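PDB 2POD: mandelate racemase / muconate lactonizing enzyme from Burkholderia pseudomallei, which is of uncertain function but belongs to the enolase superfamily, binds a sodium ion in this crystal and may act as a lyase. Local coordinates for residues B[117-125]-B[167-178]. Sequence-based numbering, arbitrary orientation.
Sequences IRTYNTCAG and LLDSGITAMKIW
Strands 117-122 and 174-177 run parallel, crossing at -32°, and Asn121 N to Ala174 O, Lys176 N to Asn121 O and Cys123 N to Lys176 O form the backbone ladder between them. At its start a water bridges Thr119 O and Thr173 N. Beside it the Arg118 side chain, extended from CG to NE, crosses Thr173 at about a right angle. Arg118 NE (3.0 Å) and NH2 (3.2 Å) both donate to Thr173 OG1, which lies in the guanidinium plane; NH2 also forms a salt bridge with Asp216. Ala174 is small enough for its CB to approach Tyr120 CB to 3.5 Å.

These are neighbouring strands of the TIM-like barrel of the enolase superfamily. On the face carrying Thr122 and Lys176, Lys176 CB meets the edge of the Tyr120 ring. A bend at chi3 (84°) turns the lysine chain so that Lys176 NZ donates to Tyr120 OH at 3.2 Å. The amine also forms a salt bridge with Glu246, one of the three glutamates of the sodium site.

On the other face, Asn121 CB packs on Leu167 CD2 (3.8 Å) of helix 160-170, while OD1 accepts from Arg350 N. Cys123, centre of an inverse gamma turn, sets its polarisable SG 3.8 Å from selenomethionine Met175 CB. At the C-terminal end of the pair, Thr122 CG2 touches Trp178 CZ3 (3.6 Å), and Ala124 CB meets the indole edge at CH2.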
loop_
_atom_site.group_PDB
_atom_site.type_symbol
_atom_site.label_atom_id
_atom_site.label_comp_id
_atom_site.label_asym_id
_atom_site.label_seq_id
_atom_site.Cartn_x
_atom_site.Cartn_y
_atom_site.Cartn_z
ATOM N N ILE B 117 35.099 -13.263 -17.100
ATOM C CA ILE B 117 34.048 -12.254 -17.040
ATOM C C ILE B 117 34.569 -10.924 -17.551
ATOM O O ILE B 117 35.728 -10.588 -17.328
ATOM C CB ILE B 117 33.435 -12.126 -15.616
ATOM C CG1 ILE B 117 32.256 -11.144 -15.608
ATOM C CG2 ILE B 117 34.493 -11.801 -14.569
ATOM C CD1 ILE B 117 31.405 -11.194 -14.378
ATOM N N ARG B 118 33.710 -10.198 -18.265
ATOM C CA ARG B 118 33.943 -8.809 -18.651
ATOM C C ARG B 118 34.377 -7.957 -17.464
ATOM O O ARG B 118 33.785 -8.019 -16.382
ATOM C CB ARG B 118 32.674 -8.231 -19.280
ATOM C CG ARG B 118 32.838 -6.862 -19.908
ATOM C CD ARG B 118 31.640 -6.533 -20.769
ATOM N NE ARG B 118 31.657 -5.146 -21.220
ATOM C CZ ARG B 118 30.871 -4.188 -20.739
ATOM N NH1 ARG B 118 29.988 -4.456 -19.782
ATOM N NH2 ARG B 118 30.962 -2.958 -21.227
ATOM N N THR B 119 35.439 -7.188 -17.670
ATOM C CA THR B 119 35.882 -6.222 -16.680
ATOM C C THR B 119 35.498 -4.809 -17.097
ATOM O O THR B 119 35.210 -4.564 -18.265
ATOM C CB THR B 119 37.397 -6.355 -16.390
ATOM O OG1 THR B 119 37.684 -5.807 -15.101
ATOM C CG2 THR B 119 38.253 -5.654 -17.456
ATOM N N TYR B 120 35.453 -3.903 -16.129
ATOM C CA TYR B 120 35.376 -2.472 -16.393
ATOM C C TYR B 120 36.408 -1.752 -15.551
ATOM O O TYR B 120 36.753 -2.212 -14.459
ATOM C CB TYR B 120 33.962 -1.916 -16.138
ATOM C CG TYR B 120 33.547 -1.716 -14.693
ATOM C CD1 TYR B 120 33.689 -0.473 -14.064
ATOM C CD2 TYR B 120 32.983 -2.762 -13.959
ATOM C CE1 TYR B 120 33.304 -0.288 -12.732
ATOM C CE2 TYR B 120 32.583 -2.583 -12.630
ATOM C CZ TYR B 120 32.753 -1.347 -12.024
ATOM O OH TYR B 120 32.357 -1.162 -10.718
ATOM N N ASN B 121 36.899 -0.625 -16.058
ATOM C CA ASN B 121 37.989 0.084 -15.396
ATOM C C ASN B 121 37.511 1.252 -14.566
ATOM O O ASN B 121 36.960 2.222 -15.084
ATOM C CB ASN B 121 39.070 0.528 -16.385
ATOM C CG ASN B 121 40.396 0.813 -15.699
ATOM O OD1 ASN B 121 41.104 -0.106 -15.285
ATOM N ND2 ASN B 121 40.729 2.091 -15.558
ATOM N N THR B 122 37.717 1.146 -13.261
ATOM C CA THR B 122 37.515 2.271 -12.370
ATOM C C THR B 122 38.723 3.203 -12.499
ATOM O O THR B 122 39.839 2.858 -12.095
ATOM C CB THR B 122 37.282 1.778 -10.925
ATOM O OG1 THR B 122 36.047 1.059 -10.882
ATOM C CG2 THR B 122 37.219 2.924 -9.925
ATOM N N CYS B 123 38.484 4.378 -13.080
ATOM C CA CYS B 123 39.538 5.317 -13.454
ATOM C C CYS B 123 40.106 6.076 -12.251
ATOM O O CYS B 123 39.986 7.300 -12.160
ATOM C CB CYS B 123 39.023 6.298 -14.515
ATOM S SG CYS B 123 38.401 5.513 -16.025
ATOM N N ALA B 124 40.706 5.331 -11.324
ATOM C CA ALA B 124 41.484 5.890 -10.220
ATOM C C ALA B 124 42.949 6.031 -10.620
ATOM O O ALA B 124 43.444 5.284 -11.473
ATOM C CB ALA B 124 41.360 5.003 -8.991
ATOM N N GLY B 125 43.635 6.988 -10.001
ATOM C CA GLY B 125 45.094 7.062 -10.065
ATOM C C GLY B 125 45.771 6.085 -9.115
ATOM O O GLY B 125 45.121 5.553 -8.207
ATOM N N LEU B 167 41.558 2.981 -23.389
ATOM C CA LEU B 167 40.917 1.791 -22.823
ATOM C C LEU B 167 40.323 0.880 -23.890
ATOM O O LEU B 167 40.391 -0.344 -23.774
ATOM C CB LEU B 167 39.848 2.171 -21.799
ATOM C CG LEU B 167 40.383 2.625 -20.443
ATOM C CD1 LEU B 167 39.356 3.451 -19.724
ATOM C CD2 LEU B 167 40.844 1.454 -19.585
ATOM N N LEU B 168 39.757 1.490 -24.928
ATOM C CA LEU B 168 39.199 0.764 -26.060
ATOM C C LEU B 168 40.255 -0.006 -26.864
ATOM O O LEU B 168 39.956 -1.068 -27.419
ATOM C CB LEU B 168 38.430 1.724 -26.968
ATOM C CG LEU B 168 37.396 1.118 -27.919
ATOM C CD1 LEU B 168 36.070 0.897 -27.208
ATOM C CD2 LEU B 168 37.219 2.013 -29.133
ATOM N N ASP B 169 41.476 0.529 -26.915
ATOM C CA ASP B 169 42.601 -0.127 -27.589
ATOM C C ASP B 169 43.053 -1.415 -26.900
ATOM O O ASP B 169 43.443 -2.372 -27.570
ATOM C CB ASP B 169 43.787 0.832 -27.724
ATOM C CG ASP B 169 44.383 0.842 -29.128
ATOM O OD1 ASP B 169 44.618 -0.244 -29.706
ATOM O OD2 ASP B 169 44.620 1.949 -29.656
ATOM N N SER B 170 42.998 -1.436 -25.569
ATOM C CA SER B 170 43.284 -2.652 -24.805
ATOM C C SER B 170 42.078 -3.590 -24.718
ATOM O O SER B 170 42.209 -4.753 -24.324
ATOM C CB SER B 170 43.824 -2.317 -23.410
ATOM O OG SER B 170 43.004 -1.370 -22.749
ATOM N N GLY B 171 40.909 -3.083 -25.101
ATOM C CA GLY B 171 39.726 -3.915 -25.285
ATOM C C GLY B 171 38.724 -3.793 -24.154
ATOM O O GLY B 171 37.744 -4.535 -24.109
ATOM N N ILE B 172 38.978 -2.854 -23.245
ATOM C CA ILE B 172 38.082 -2.549 -22.137
ATOM C C ILE B 172 36.934 -1.669 -22.642
ATOM O O ILE B 172 37.159 -0.548 -23.122
ATOM C CB ILE B 172 38.865 -1.889 -20.956
ATOM C CG1 ILE B 172 39.640 -2.955 -20.177
ATOM C CG2 ILE B 172 37.941 -1.127 -20.007
ATOM C CD1 ILE B 172 40.810 -2.414 -19.352
ATOM N N THR B 173 35.712 -2.197 -22.550
ATOM C CA THR B 173 34.524 -1.524 -23.094
ATOM C C THR B 173 33.640 -0.848 -22.038
ATOM O O THR B 173 32.480 -0.526 -22.320
ATOM C CB THR B 173 33.649 -2.466 -23.964
ATOM O OG1 THR B 173 33.344 -3.660 -23.233
ATOM C CG2 THR B 173 34.355 -2.832 -25.263
ATOM N N ALA B 174 34.192 -0.613 -20.845
ATOM C CA ALA B 174 33.487 0.142 -19.795
ATOM C C ALA B 174 34.405 0.877 -18.810
ATOM O O ALA B 174 35.382 0.312 -18.326
ATOM C CB ALA B 174 32.500 -0.759 -19.048
HETATM N N MSE B 175 34.075 2.138 -18.518
HETATM C CA MSE B 175 34.750 2.910 -17.460
HETATM C C MSE B 175 33.791 3.406 -16.386
HETATM O O MSE B 175 32.648 3.766 -16.679
HETATM C CB MSE B 175 35.478 4.137 -18.014
HETATM C CG MSE B 175 35.884 4.066 -19.451
HETATM SE SE MSE B 175 35.710 5.744 -20.427
HETATM C CE MSE B 175 36.448 6.996 -19.119
ATOM N N LYS B 176 34.288 3.469 -15.153
ATOM C CA LYS B 176 33.643 4.227 -14.089
ATOM C C LYS B 176 34.381 5.516 -13.749
ATOM O O LYS B 176 35.581 5.508 -13.469
ATOM C CB LYS B 176 33.493 3.377 -12.832
ATOM C CG LYS B 176 32.550 3.977 -11.801
ATOM C CD LYS B 176 32.022 2.917 -10.873
ATOM C CE LYS B 176 32.995 2.661 -9.743
ATOM N NZ LYS B 176 32.579 1.486 -8.927
ATOM N N ILE B 177 33.648 6.625 -13.770
ATOM C CA ILE B 177 34.200 7.927 -13.403
ATOM C C ILE B 177 33.379 8.599 -12.291
ATOM O O ILE B 177 32.260 8.177 -12.006
ATOM C CB ILE B 177 34.329 8.848 -14.635
ATOM C CG1 ILE B 177 32.954 9.105 -15.261
ATOM C CG2 ILE B 177 35.275 8.217 -15.667
ATOM C CD1 ILE B 177 32.932 10.252 -16.235
ATOM N N TRP B 178 33.940 9.632 -11.661
ATOM C CA TRP B 178 33.228 10.354 -10.608
ATOM C C TRP B 178 33.372 11.885 -10.585
ATOM O O TRP B 178 33.751 12.448 -9.555
ATOM C CB TRP B 178 33.532 9.752 -9.231
ATOM C CG TRP B 178 34.987 9.590 -8.919
ATOM C CD1 TRP B 178 35.781 10.461 -8.224
ATOM C CD2 TRP B 178 35.826 8.484 -9.279
ATOM N NE1 TRP B 178 37.061 9.969 -8.136
ATOM C CE2 TRP B 178 37.117 8.758 -8.775
ATOM C CE3 TRP B 178 35.615 7.290 -9.980
ATOM C CZ2 TRP B 178 38.186 7.880 -8.946
ATOM C CZ3 TRP B 178 36.676 6.428 -10.157
ATOM C CH2 TRP B 178 37.944 6.720 -9.632
HETATM O O HOH W 1 35.298 -4.174 -20.717
#